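Local coordinates for formyltransferase (Francisella tularensis subsp. tularensis, PDB 4NV1), which is a formyltransferase-family enzyme with a Rossmann-like N-terminal domain and a C-terminal dimerization domain, modelled here with dTDP-4-amino-4,6-dideoxyglucose, at residues S73-Q78 with D149-V154; I93-N98 with K156-L161; A214-P219 with F234-L239; Y224-D227 with N231-F234. All coordinates share one frame; numbering follows the deposited sequence.

Interaction 1: residues S73-Q78 with D149-V154; sequences SCHSKQ and DVYAKV. With 0FX (dTDP-4-amino-4,6-dideoxyglucose), chain I.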
# COMPACT_ATOMS: atom_id res chain seq x y z
N SER A 73 -32.89 8.77 -8.30
CA SER A 73 -31.49 9.23 -8.23
C SER A 73 -30.62 8.11 -7.69
O SER A 73 -30.88 7.50 -6.63
CB SER A 73 -31.35 10.48 -7.36
OG SER A 73 -29.98 10.86 -7.31
N CYS A 74 -29.57 7.76 -8.42
CA CYS A 74 -28.63 6.80 -7.84
C CYS A 74 -27.24 7.14 -8.30
O CYS A 74 -26.91 6.97 -9.48
CB CYS A 74 -29.02 5.37 -8.22
SG CYS A 74 -28.01 4.12 -7.38
N HIS A 75 -26.47 7.69 -7.37
CA HIS A 75 -25.04 8.00 -7.58
C HIS A 75 -24.97 9.09 -8.66
O HIS A 75 -24.48 8.89 -9.73
CB HIS A 75 -24.26 6.77 -8.00
CG HIS A 75 -23.91 5.87 -6.86
ND1 HIS A 75 -22.72 5.97 -6.17
CD2 HIS A 75 -24.59 4.84 -6.30
CE1 HIS A 75 -22.66 5.03 -5.26
NE2 HIS A 75 -23.77 4.31 -5.33
N SER A 76 -25.56 10.22 -8.34
CA SER A 76 -25.98 11.19 -9.31
C SER A 76 -25.13 12.30 -8.81
O SER A 76 -25.26 12.59 -7.61
CB SER A 76 -27.44 11.62 -9.05
OG SER A 76 -27.71 12.95 -9.50
N LYS A 77 -24.39 12.96 -9.69
CA LYS A 77 -23.68 14.19 -9.27
C LYS A 77 -24.58 15.32 -8.74
O LYS A 77 -24.08 16.24 -8.07
CB LYS A 77 -22.76 14.71 -10.39
CG LYS A 77 -21.63 13.78 -10.80
CD LYS A 77 -20.93 14.29 -12.06
CE LYS A 77 -19.72 13.49 -12.51
NZ LYS A 77 -18.80 13.20 -11.37
N GLN A 78 -25.87 15.33 -9.07
CA GLN A 78 -26.70 16.54 -8.81
C GLN A 78 -27.89 16.33 -7.89
O GLN A 78 -28.46 15.24 -7.87
CB GLN A 78 -27.30 17.09 -10.12
CG GLN A 78 -26.49 16.83 -11.38
CD GLN A 78 -27.11 17.39 -12.66
OE1 GLN A 78 -27.61 18.52 -12.70
NE2 GLN A 78 -27.07 16.59 -13.70
N ASP A 149 -13.13 -1.29 -0.90
CA ASP A 149 -13.82 -2.54 -0.70
C ASP A 149 -15.19 -2.34 -0.05
O ASP A 149 -16.08 -3.19 -0.27
CB ASP A 149 -13.03 -3.53 0.17
CG ASP A 149 -11.53 -3.63 -0.21
OD1 ASP A 149 -11.27 -3.80 -1.43
OD2 ASP A 149 -10.65 -3.53 0.67
N VAL A 150 -15.28 -1.37 0.87
CA VAL A 150 -16.52 -1.12 1.57
C VAL A 150 -17.49 -0.43 0.63
O VAL A 150 -18.64 -0.82 0.59
CB VAL A 150 -16.33 -0.24 2.84
CG1 VAL A 150 -17.71 0.01 3.47
CG2 VAL A 150 -15.40 -0.98 3.79
N TYR A 151 -17.03 0.50 -0.22
CA TYR A 151 -17.87 1.12 -1.19
C TYR A 151 -18.43 0.05 -2.10
O TYR A 151 -19.62 0.12 -2.51
CB TYR A 151 -17.08 2.12 -2.02
CG TYR A 151 -17.76 2.81 -3.19
CD1 TYR A 151 -18.45 4.01 -3.00
CD2 TYR A 151 -17.60 2.36 -4.49
CE1 TYR A 151 -19.02 4.71 -4.06
CE2 TYR A 151 -18.15 3.06 -5.58
CZ TYR A 151 -18.88 4.23 -5.34
OH TYR A 151 -19.45 4.98 -6.36
N ALA A 152 -17.60 -0.90 -2.50
CA ALA A 152 -18.10 -1.92 -3.43
C ALA A 152 -19.11 -2.89 -2.79
O ALA A 152 -19.98 -3.35 -3.51
CB ALA A 152 -16.99 -2.73 -4.06
N LYS A 153 -18.98 -3.22 -1.50
CA LYS A 153 -20.04 -3.95 -0.80
C LYS A 153 -21.31 -3.15 -0.74
O LYS A 153 -22.37 -3.74 -0.84
CB LYS A 153 -19.68 -4.33 0.66
CG LYS A 153 -19.08 -5.72 0.77
CD LYS A 153 -17.88 -5.79 1.70
CE LYS A 153 -18.23 -5.29 3.06
NZ LYS A 153 -17.62 -6.15 4.09
N VAL A 154 -21.19 -1.84 -0.53
CA VAL A 154 -22.34 -0.96 -0.33
C VAL A 154 -23.11 -0.88 -1.65
O VAL A 154 -24.33 -1.12 -1.71
CB VAL A 154 -21.93 0.39 0.26
CG1 VAL A 154 -23.01 1.43 0.17
CG2 VAL A 154 -21.59 0.20 1.75
O4P 0FX I . -20.42 7.78 -5.87
P2 0FX I . -20.09 8.12 -7.35
O3P 0FX I . -20.03 7.15 -8.51
O1G 0FX I . -20.33 9.66 -7.66
C1G 0FX I . -21.62 10.21 -7.70
C2G 0FX I . -21.28 11.67 -7.92
O2G 0FX I . -20.23 11.82 -8.88
C3G 0FX I . -20.85 12.34 -6.64
O3G 0FX I . -20.77 13.73 -7.02
C4G 0FX I . -21.89 12.02 -5.54
N4A 0FX I . -21.62 12.71 -4.29
C5G 0FX I . -22.04 10.52 -5.29
C6G 0FX I . -23.11 10.23 -4.25
O5G 0FX I . -22.40 9.91 -6.53
OPP 0FX I . -18.57 8.32 -7.76
P 0FX I . -17.32 9.07 -7.13
O1P 0FX I . -17.31 10.58 -7.25
O2P 0FX I . -16.37 8.07 -7.78
O5 0FX I . -17.13 8.63 -5.59
C5 0FX I . -17.05 7.23 -5.30
C4 0FX I . -16.07 6.93 -4.18
O4 0FX I . -14.75 7.09 -4.67
C3 0FX I . -16.15 7.82 -2.98
O3 0FX I . -16.99 7.29 -1.95
C2 0FX I . -14.73 7.76 -2.41
C1 0FX I . -13.88 7.58 -3.67
N11 0FX I . -13.20 8.83 -3.99
C61 0FX I . -13.78 9.71 -4.83
C51 0FX I . -13.15 10.91 -5.12
C5A 0FX I . -13.72 12.00 -6.01
C21 0FX I . -11.99 9.08 -3.45
O21 0FX I . -11.36 8.20 -2.65
N31 0FX I . -11.30 10.20 -3.74
C41 0FX I . -11.91 11.07 -4.57
O41 0FX I . -11.33 12.23 -4.87
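The rings of H75 and Y151 stand nearly perpendicular, planes 84° apart, and meet obliquely beside a phosphate of dTDP-4-amino-4,6-dideoxyglucose. One face of Y151 carries the deoxyribose, C4 lying toward the rim, while phosphate oxygen O4P sits at the edge of both rings. H75 CE1 comes within 3.4 Å of Y151 OH. The ligand does most of the joining: H75 ND1 donates to O4P over 2.9 Å, and Y151 OH makes a weak bond of 3.0 Å to that same oxygen. On the far side of the imidazole, NE2 is bonded to E158, which fixes the ring's rotation. With chi1 at 175° the phenol of Y151 swings away from its own backbone nitrogen and leaves the helix toward the strand end. K77 attends to the sugar, its NZ 3.2 Å from O2G. The loop is braced around it by S76 OG, which donates to Q78 O at 2.9 Å. N222 and Q107 also bond the ligand. Binding a ligand in the loop after the C-terminal end of a parallel strand, here 70-74, is characteristic of Rossmann-like folds.

Interaction 2: residues I93-N98 with K156-L161; sequences IHPGLN and KKEVEL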
# COMPACT_ATOMS: atom_id res chain seq x y z
N ILE A 93 -31.33 6.13 -4.08
CA ILE A 93 -30.72 4.87 -3.77
C ILE A 93 -29.33 5.31 -3.41
O ILE A 93 -28.58 5.82 -4.27
CB ILE A 93 -30.81 3.94 -4.99
CG1 ILE A 93 -32.27 3.56 -5.26
CG2 ILE A 93 -30.02 2.65 -4.79
CD1 ILE A 93 -32.97 4.29 -6.37
N HIS A 94 -28.99 5.11 -2.14
CA HIS A 94 -27.91 5.85 -1.47
C HIS A 94 -26.85 4.91 -0.84
O HIS A 94 -27.21 4.08 -0.00
CB HIS A 94 -28.56 6.74 -0.41
CG HIS A 94 -27.61 7.46 0.49
ND1 HIS A 94 -26.66 8.35 0.04
CD2 HIS A 94 -27.50 7.45 1.84
CE1 HIS A 94 -25.97 8.82 1.07
NE2 HIS A 94 -26.47 8.30 2.18
N PRO A 95 -25.55 5.13 -1.15
CA PRO A 95 -24.45 4.40 -0.54
C PRO A 95 -24.10 4.78 0.87
O PRO A 95 -22.93 4.74 1.22
CB PRO A 95 -23.25 4.69 -1.48
CG PRO A 95 -23.52 6.06 -1.93
CD PRO A 95 -25.04 6.26 -1.93
N GLY A 96 -25.08 4.97 1.74
CA GLY A 96 -24.84 4.91 3.19
C GLY A 96 -26.09 4.53 4.00
O GLY A 96 -27.14 4.32 3.41
N LEU A 97 -25.94 4.31 5.30
CA LEU A 97 -27.07 3.86 6.14
C LEU A 97 -27.61 5.07 6.86
O LEU A 97 -27.16 5.39 7.95
CB LEU A 97 -26.62 2.82 7.16
CG LEU A 97 -27.69 1.91 7.79
CD1 LEU A 97 -28.15 0.77 6.92
CD2 LEU A 97 -27.16 1.25 9.03
N ASN A 98 -28.60 5.73 6.29
CA ASN A 98 -29.24 6.86 6.97
C ASN A 98 -29.76 6.47 8.37
O ASN A 98 -30.25 5.37 8.54
CB ASN A 98 -30.44 7.31 6.16
CG ASN A 98 -30.06 8.02 4.85
OD1 ASN A 98 -30.94 8.49 4.11
ND2 ASN A 98 -28.77 8.14 4.58
N LYS A 156 -23.11 -3.01 -4.29
CA LYS A 156 -23.84 -4.24 -4.45
C LYS A 156 -25.07 -4.40 -3.55
O LYS A 156 -26.11 -4.95 -3.94
CB LYS A 156 -22.86 -5.34 -4.11
CG LYS A 156 -23.32 -6.74 -4.42
CD LYS A 156 -22.12 -7.61 -4.78
CE LYS A 156 -21.25 -6.96 -5.86
NZ LYS A 156 -19.79 -6.90 -5.51
N LYS A 157 -25.01 -3.89 -2.32
CA LYS A 157 -26.18 -4.00 -1.44
C LYS A 157 -27.29 -3.09 -2.02
O LYS A 157 -28.45 -3.46 -2.13
CB LYS A 157 -25.77 -3.59 -0.03
CG LYS A 157 -26.92 -3.61 0.98
CD LYS A 157 -27.49 -5.02 1.12
CE LYS A 157 -26.52 -5.97 1.77
NZ LYS A 157 -27.01 -7.34 1.51
N GLU A 158 -26.90 -1.91 -2.45
CA GLU A 158 -27.78 -0.96 -3.11
C GLU A 158 -28.57 -1.61 -4.18
O GLU A 158 -29.77 -1.47 -4.13
CB GLU A 158 -27.05 0.18 -3.78
CG GLU A 158 -26.60 1.32 -2.88
CD GLU A 158 -25.80 2.34 -3.68
OE1 GLU A 158 -24.68 1.96 -4.11
OE2 GLU A 158 -26.25 3.51 -3.88
N VAL A 159 -27.91 -2.27 -5.14
CA VAL A 159 -28.57 -2.96 -6.25
C VAL A 159 -29.44 -4.16 -5.86
O VAL A 159 -30.56 -4.36 -6.36
CB VAL A 159 -27.51 -3.34 -7.29
CG1 VAL A 159 -28.15 -4.20 -8.35
CG2 VAL A 159 -26.96 -2.07 -7.93
N GLU A 160 -28.97 -4.92 -4.88
CA GLU A 160 -29.80 -5.96 -4.27
C GLU A 160 -31.04 -5.43 -3.53
O GLU A 160 -32.14 -5.97 -3.68
CB GLU A 160 -28.90 -6.83 -3.40
CG GLU A 160 -29.70 -7.84 -2.61
CD GLU A 160 -29.01 -8.29 -1.33
OE1 GLU A 160 -29.61 -9.17 -0.69
OE2 GLU A 160 -27.93 -7.76 -0.93
N LEU A 161 -30.92 -4.31 -2.84
CA LEU A 161 -32.08 -3.73 -2.17
C LEU A 161 -33.06 -3.13 -3.18
O LEU A 161 -34.26 -3.28 -3.07
CB LEU A 161 -31.70 -2.68 -1.15
CG LEU A 161 -30.89 -3.17 0.05
CD1 LEU A 161 -30.71 -1.99 0.97
CD2 LEU A 161 -31.54 -4.21 0.95
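E158 lays its side chain against the backbone from I93 to P95, where strand 89-94 ends, and its carboxylate overlaps one side of the proline ring. OE2 does most of the touching: it lies 3.6 Å from P95 CD and 3.3 Å from P95 N, a nitrogen with no hydrogen to give. I93 O is equally near OE2, but both are acceptors, so proximity here brings no bond. The polar anchor is the other oxygen, OE1, bonded to H75, which makes this glutamate second shell to the ligand. Extended beyond CG (chi2 176°), the chain carries the carboxylate off the helix to the strand end. Helix 147-170 here packs on the main sheet of the Rossmann-like domain, meeting strand 89-94 where it runs out into a loop. Nearer the helix backbone, I93 CG2 rests 4.0 Å from E158 CB, with CG2 anti to the isoleucine's backbone N while the rest of the side chain leads away from the helix; I93 also packs on F19 of helix 13-24. Along the same helix as E158, L161 packs on I121 and I135 of the neighbouring strands. K157 and E160 form a salt bridge within the helix, NZ to OE2 at 2.6 Å, and the side chain of H94, which starts out away from the helix, packs on D129.

Interaction 3: residues A214-P219 with F234-L239; sequences AMTHPP and FVALEL. With 0FX (dTDP-4-amino-4,6-dideoxyglucose), chain I.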
# COMPACT_ATOMS: atom_id res chain seq x y z
N ALA A 214 -9.19 4.07 5.41
CA ALA A 214 -10.40 4.84 5.06
C ALA A 214 -10.10 5.79 3.89
O ALA A 214 -10.96 6.12 3.10
CB ALA A 214 -10.90 5.67 6.23
N MET A 215 -8.85 6.24 3.79
CA MET A 215 -8.41 7.14 2.72
C MET A 215 -7.83 6.49 1.46
O MET A 215 -7.43 7.23 0.55
CB MET A 215 -7.38 8.12 3.28
CG MET A 215 -7.84 9.03 4.40
SD MET A 215 -9.18 10.17 4.02
CE MET A 215 -8.32 11.49 3.22
N THR A 216 -7.88 5.17 1.40
CA THR A 216 -7.39 4.37 0.31
C THR A 216 -8.51 3.81 -0.56
O THR A 216 -9.36 2.99 -0.13
CB THR A 216 -6.43 3.25 0.78
OG1 THR A 216 -5.36 3.80 1.59
CG2 THR A 216 -5.85 2.54 -0.42
N HIS A 217 -8.53 4.32 -1.79
CA HIS A 217 -9.58 4.05 -2.75
C HIS A 217 -8.97 4.27 -4.16
O HIS A 217 -9.12 5.37 -4.69
CB HIS A 217 -10.75 5.00 -2.50
CG HIS A 217 -12.04 4.54 -3.12
ND1 HIS A 217 -13.19 4.35 -2.39
CD2 HIS A 217 -12.35 4.22 -4.40
CE1 HIS A 217 -14.15 3.92 -3.19
NE2 HIS A 217 -13.66 3.83 -4.41
N PRO A 218 -8.29 3.23 -4.72
CA PRO A 218 -7.74 3.42 -6.06
C PRO A 218 -8.88 3.82 -7.00
O PRO A 218 -10.00 3.35 -6.86
CB PRO A 218 -7.19 2.05 -6.43
CG PRO A 218 -6.94 1.37 -5.15
CD PRO A 218 -8.02 1.88 -4.21
N PRO A 219 -8.58 4.64 -8.00
CA PRO A 219 -7.22 5.06 -8.28
C PRO A 219 -7.10 6.46 -7.74
O PRO A 219 -6.27 7.22 -8.20
CB PRO A 219 -7.14 4.99 -9.80
CG PRO A 219 -8.54 5.26 -10.27
CD PRO A 219 -9.49 4.98 -9.12
N PHE A 234 1.67 11.60 -1.23
CA PHE A 234 0.41 10.90 -0.99
C PHE A 234 0.67 9.50 -0.45
O PHE A 234 1.67 8.85 -0.78
CB PHE A 234 -0.46 10.76 -2.23
CG PHE A 234 -1.04 12.05 -2.71
CD1 PHE A 234 -2.19 12.56 -2.13
CD2 PHE A 234 -0.49 12.72 -3.79
CE1 PHE A 234 -2.76 13.74 -2.58
CE2 PHE A 234 -1.04 13.90 -4.25
CZ PHE A 234 -2.19 14.41 -3.65
N VAL A 235 -0.23 9.04 0.41
CA VAL A 235 -0.04 7.79 1.07
C VAL A 235 -1.27 6.97 0.82
O VAL A 235 -2.33 7.54 0.82
CB VAL A 235 0.21 8.04 2.55
CG1 VAL A 235 1.32 9.04 2.74
CG2 VAL A 235 -1.01 8.60 3.27
N ALA A 236 -1.13 5.66 0.67
CA ALA A 236 -2.22 4.69 0.51
C ALA A 236 -1.82 3.47 1.27
O ALA A 236 -0.63 3.16 1.33
CB ALA A 236 -2.44 4.26 -0.95
N LEU A 237 -2.78 2.70 1.77
CA LEU A 237 -2.38 1.51 2.50
C LEU A 237 -2.82 0.24 1.82
O LEU A 237 -3.87 0.23 1.20
CB LEU A 237 -3.01 1.60 3.87
CG LEU A 237 -2.57 0.54 4.88
CD1 LEU A 237 -1.17 0.86 5.37
CD2 LEU A 237 -3.53 0.58 6.05
N GLU A 238 -2.04 -0.82 1.88
CA GLU A 238 -2.45 -2.08 1.33
C GLU A 238 -2.58 -3.07 2.46
O GLU A 238 -1.71 -3.14 3.35
CB GLU A 238 -1.38 -2.69 0.42
CG GLU A 238 -0.88 -1.86 -0.74
CD GLU A 238 0.37 -2.53 -1.35
OE1 GLU A 238 0.35 -3.78 -1.48
OE2 GLU A 238 1.38 -1.84 -1.64
N LEU A 239 -3.60 -3.91 2.38
CA LEU A 239 -3.85 -4.90 3.43
C LEU A 239 -4.18 -6.23 2.80
O LEU A 239 -4.97 -6.30 1.87
CB LEU A 239 -5.05 -4.49 4.27
CG LEU A 239 -4.84 -3.15 4.89
CD1 LEU A 239 -5.93 -2.19 4.54
CD2 LEU A 239 -4.77 -3.23 6.40
O4P 0FX I . -20.42 7.78 -5.87
P2 0FX I . -20.09 8.12 -7.35
O3P 0FX I . -20.03 7.15 -8.51
O1G 0FX I . -20.33 9.66 -7.66
C1G 0FX I . -21.62 10.21 -7.70
C2G 0FX I . -21.28 11.67 -7.92
O2G 0FX I . -20.23 11.82 -8.88
C3G 0FX I . -20.85 12.34 -6.64
O3G 0FX I . -20.77 13.73 -7.02
C4G 0FX I . -21.89 12.02 -5.54
N4A 0FX I . -21.62 12.71 -4.29
C5G 0FX I . -22.04 10.52 -5.29
C6G 0FX I . -23.11 10.23 -4.25
O5G 0FX I . -22.40 9.91 -6.53
OPP 0FX I . -18.57 8.32 -7.76
P 0FX I . -17.32 9.07 -7.13
O1P 0FX I . -17.31 10.58 -7.25
O2P 0FX I . -16.37 8.07 -7.78
O5 0FX I . -17.13 8.63 -5.59
C5 0FX I . -17.05 7.23 -5.30
C4 0FX I . -16.07 6.93 -4.18
O4 0FX I . -14.75 7.09 -4.67
C3 0FX I . -16.15 7.82 -2.98
O3 0FX I . -16.99 7.29 -1.95
C2 0FX I . -14.73 7.76 -2.41
C1 0FX I . -13.88 7.58 -3.67
N11 0FX I . -13.20 8.83 -3.99
C61 0FX I . -13.78 9.71 -4.83
C51 0FX I . -13.15 10.91 -5.12
C5A 0FX I . -13.72 12.00 -6.01
C21 0FX I . -11.99 9.08 -3.45
O21 0FX I . -11.36 8.20 -2.65
N31 0FX I . -11.30 10.20 -3.74
C41 0FX I . -11.91 11.07 -4.57
O41 0FX I . -11.33 12.23 -4.87
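The loop leaving helix 205-214 passes beside strand 232-242, closest at T216 and A236, whose CA atoms are 5.2 Å apart. T216 carries the contact. Its OG1 accepts the backbone N-H of L237 over 2.8 Å in a nearly straight bond of 165°, and the same oxygen is hydrogen-bonded to L212 O in the last turns of the helix. One buried hydroxyl therefore ties the helix end to the strand. With CG2 anti to the backbone N, OG1 is set beside that nitrogen (chi1 -53°), and the methyl falls alongside the strand, 3.4 Å from L237 O and 3.9 Å from A236 CB. H217 turns the opposite way, toward the ligand: one ring face lies beneath deoxyribose C1, centred 3.5 Å below it, and CB comes 3.3 Å from the base oxygen O21. S147 bonds ND1, and the rings of Y151 and F148 meet H217 edge to face, which should restrict its tilt. The strand itself pairs antiparallel with its counterpart in the second subunit. T216 and H217 thus place the nucleoside end of the ligand pocket next to the intersubunit sheet of the C-terminal dimerization domain.

Interaction 4: residues Y224-D227 with N231-F234; sequences YFID and NKVF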
# COMPACT_ATOMS: atom_id res chain seq x y z
N TYR A 224 -2.33 12.90 2.38
CA TYR A 224 -0.98 13.34 2.05
C TYR A 224 -0.29 13.95 3.24
O TYR A 224 -0.94 14.25 4.25
CB TYR A 224 -0.98 14.27 0.82
CG TYR A 224 -1.61 15.60 1.07
CD1 TYR A 224 -2.96 15.80 0.83
CD2 TYR A 224 -0.89 16.64 1.63
CE1 TYR A 224 -3.58 17.01 1.12
CE2 TYR A 224 -1.49 17.85 1.93
CZ TYR A 224 -2.83 18.03 1.65
OH TYR A 224 -3.41 19.23 1.89
N PHE A 225 1.04 13.98 3.18
CA PHE A 225 1.79 14.87 4.07
C PHE A 225 2.70 15.82 3.29
O PHE A 225 3.08 15.57 2.14
CB PHE A 225 2.59 14.15 5.17
CG PHE A 225 3.64 13.18 4.68
CD1 PHE A 225 3.38 11.81 4.65
CD2 PHE A 225 4.89 13.62 4.32
CE1 PHE A 225 4.31 10.91 4.19
CE2 PHE A 225 5.85 12.72 3.92
CZ PHE A 225 5.57 11.36 3.83
N ILE A 226 3.05 16.90 3.96
CA ILE A 226 4.04 17.84 3.42
C ILE A 226 5.30 17.66 4.28
O ILE A 226 5.22 17.81 5.50
CB ILE A 226 3.53 19.29 3.47
CG1 ILE A 226 2.16 19.43 2.79
CG2 ILE A 226 4.57 20.23 2.86
CD1 ILE A 226 2.20 19.24 1.29
N ASP A 227 6.41 17.23 3.70
CA ASP A 227 7.61 16.97 4.51
C ASP A 227 8.46 18.22 4.67
O ASP A 227 8.05 19.30 4.23
CB ASP A 227 8.43 15.79 3.99
CG ASP A 227 9.23 16.09 2.70
OD1 ASP A 227 9.34 17.20 2.14
OD2 ASP A 227 9.79 15.09 2.23
N ASN A 231 8.10 18.62 0.26
CA ASN A 231 7.52 17.62 -0.63
C ASN A 231 6.12 17.25 -0.17
O ASN A 231 5.84 17.26 1.02
CB ASN A 231 8.39 16.36 -0.69
CG ASN A 231 9.76 16.68 -1.19
OD1 ASN A 231 9.88 17.24 -2.28
ND2 ASN A 231 10.78 16.37 -0.41
N LYS A 232 5.24 17.06 -1.16
CA LYS A 232 3.86 16.60 -0.98
C LYS A 232 3.86 15.13 -1.33
O LYS A 232 4.05 14.75 -2.50
CB LYS A 232 2.87 17.37 -1.87
CG LYS A 232 1.39 16.99 -1.74
CD LYS A 232 0.41 18.15 -1.97
CE LYS A 232 -0.72 17.77 -2.92
NZ LYS A 232 -2.06 18.34 -2.64
N VAL A 233 3.66 14.30 -0.31
CA VAL A 233 3.67 12.84 -0.50
C VAL A 233 2.28 12.24 -0.24
O VAL A 233 1.78 12.37 0.88
CB VAL A 233 4.65 12.20 0.50
CG1 VAL A 233 4.91 10.75 0.13
CG2 VAL A 233 5.96 12.98 0.53
N PHE A 234 1.67 11.60 -1.23
CA PHE A 234 0.41 10.90 -0.99
C PHE A 234 0.67 9.50 -0.45
O PHE A 234 1.67 8.85 -0.78
CB PHE A 234 -0.46 10.76 -2.23
CG PHE A 234 -1.04 12.05 -2.71
CD1 PHE A 234 -2.19 12.56 -2.13
CD2 PHE A 234 -0.49 12.72 -3.79
CE1 PHE A 234 -2.76 13.74 -2.58
CE2 PHE A 234 -1.04 13.90 -4.25
CZ PHE A 234 -2.19 14.41 -3.65
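F225 and V233 form the tightly packed side: they point the same way from their strands, and V233 CB lies over one face of the phenyl ring in a CH-pi contact, 3.8 Å from its centroid. V233 CG2 comes nearer still, 3.4 Å from F225 CE2. Between them the backbone makes a hydrogen-bonded pair, F225 N to V233 O at 2.9 Å and V233 N to F225 O at 2.8 Å. Strands 223-226 and 232-242 thus build an antiparallel beta hairpin whose second strand continues the sheet into the second subunit. Near its turn D227 holds N231: OD1 takes the backbone N-H of N231 at 2.7 Å from above the carboxylate plane, and OD2 takes ND2 at 3.1 Å on its syn lone pair. S143 of the second subunit also bonds OD2. The opposite face, bearing Y224, I226, K232 and F234, is looser and partly solvent-exposed. There K232 bends so that NZ stands over the centre of the Y224 ring, 4.3 Å from the centroid, a cation-pi contact. Y224 turns its ring edge toward the face of F234 in an offset edge-to-face pair, planes at 74°, while CD1 of exposed I226 lies along the K232 chain, 3.7 Å from CB.

From the N terminus, strands 70-74 and 89-94 run side by side in the main sheet, and each is met further on by helix 147-170. Interactions 1 and 2 therefore close long loops that cross, their segments alternating along the chain, and they join where H75 meets E158. Interaction 3 opens only after both have closed, in the C-terminal domain, yet Y151 packs on H217 and the two contacts share the ligand. Interaction 4 closes a short hairpin inside the loop of interaction 3; both end on strand 232-242 and share F234. The first pair ties helix to Rossmann-like sheet, the second joins loop and hairpin to strand 232-242, which pairs with a strand of the second subunit.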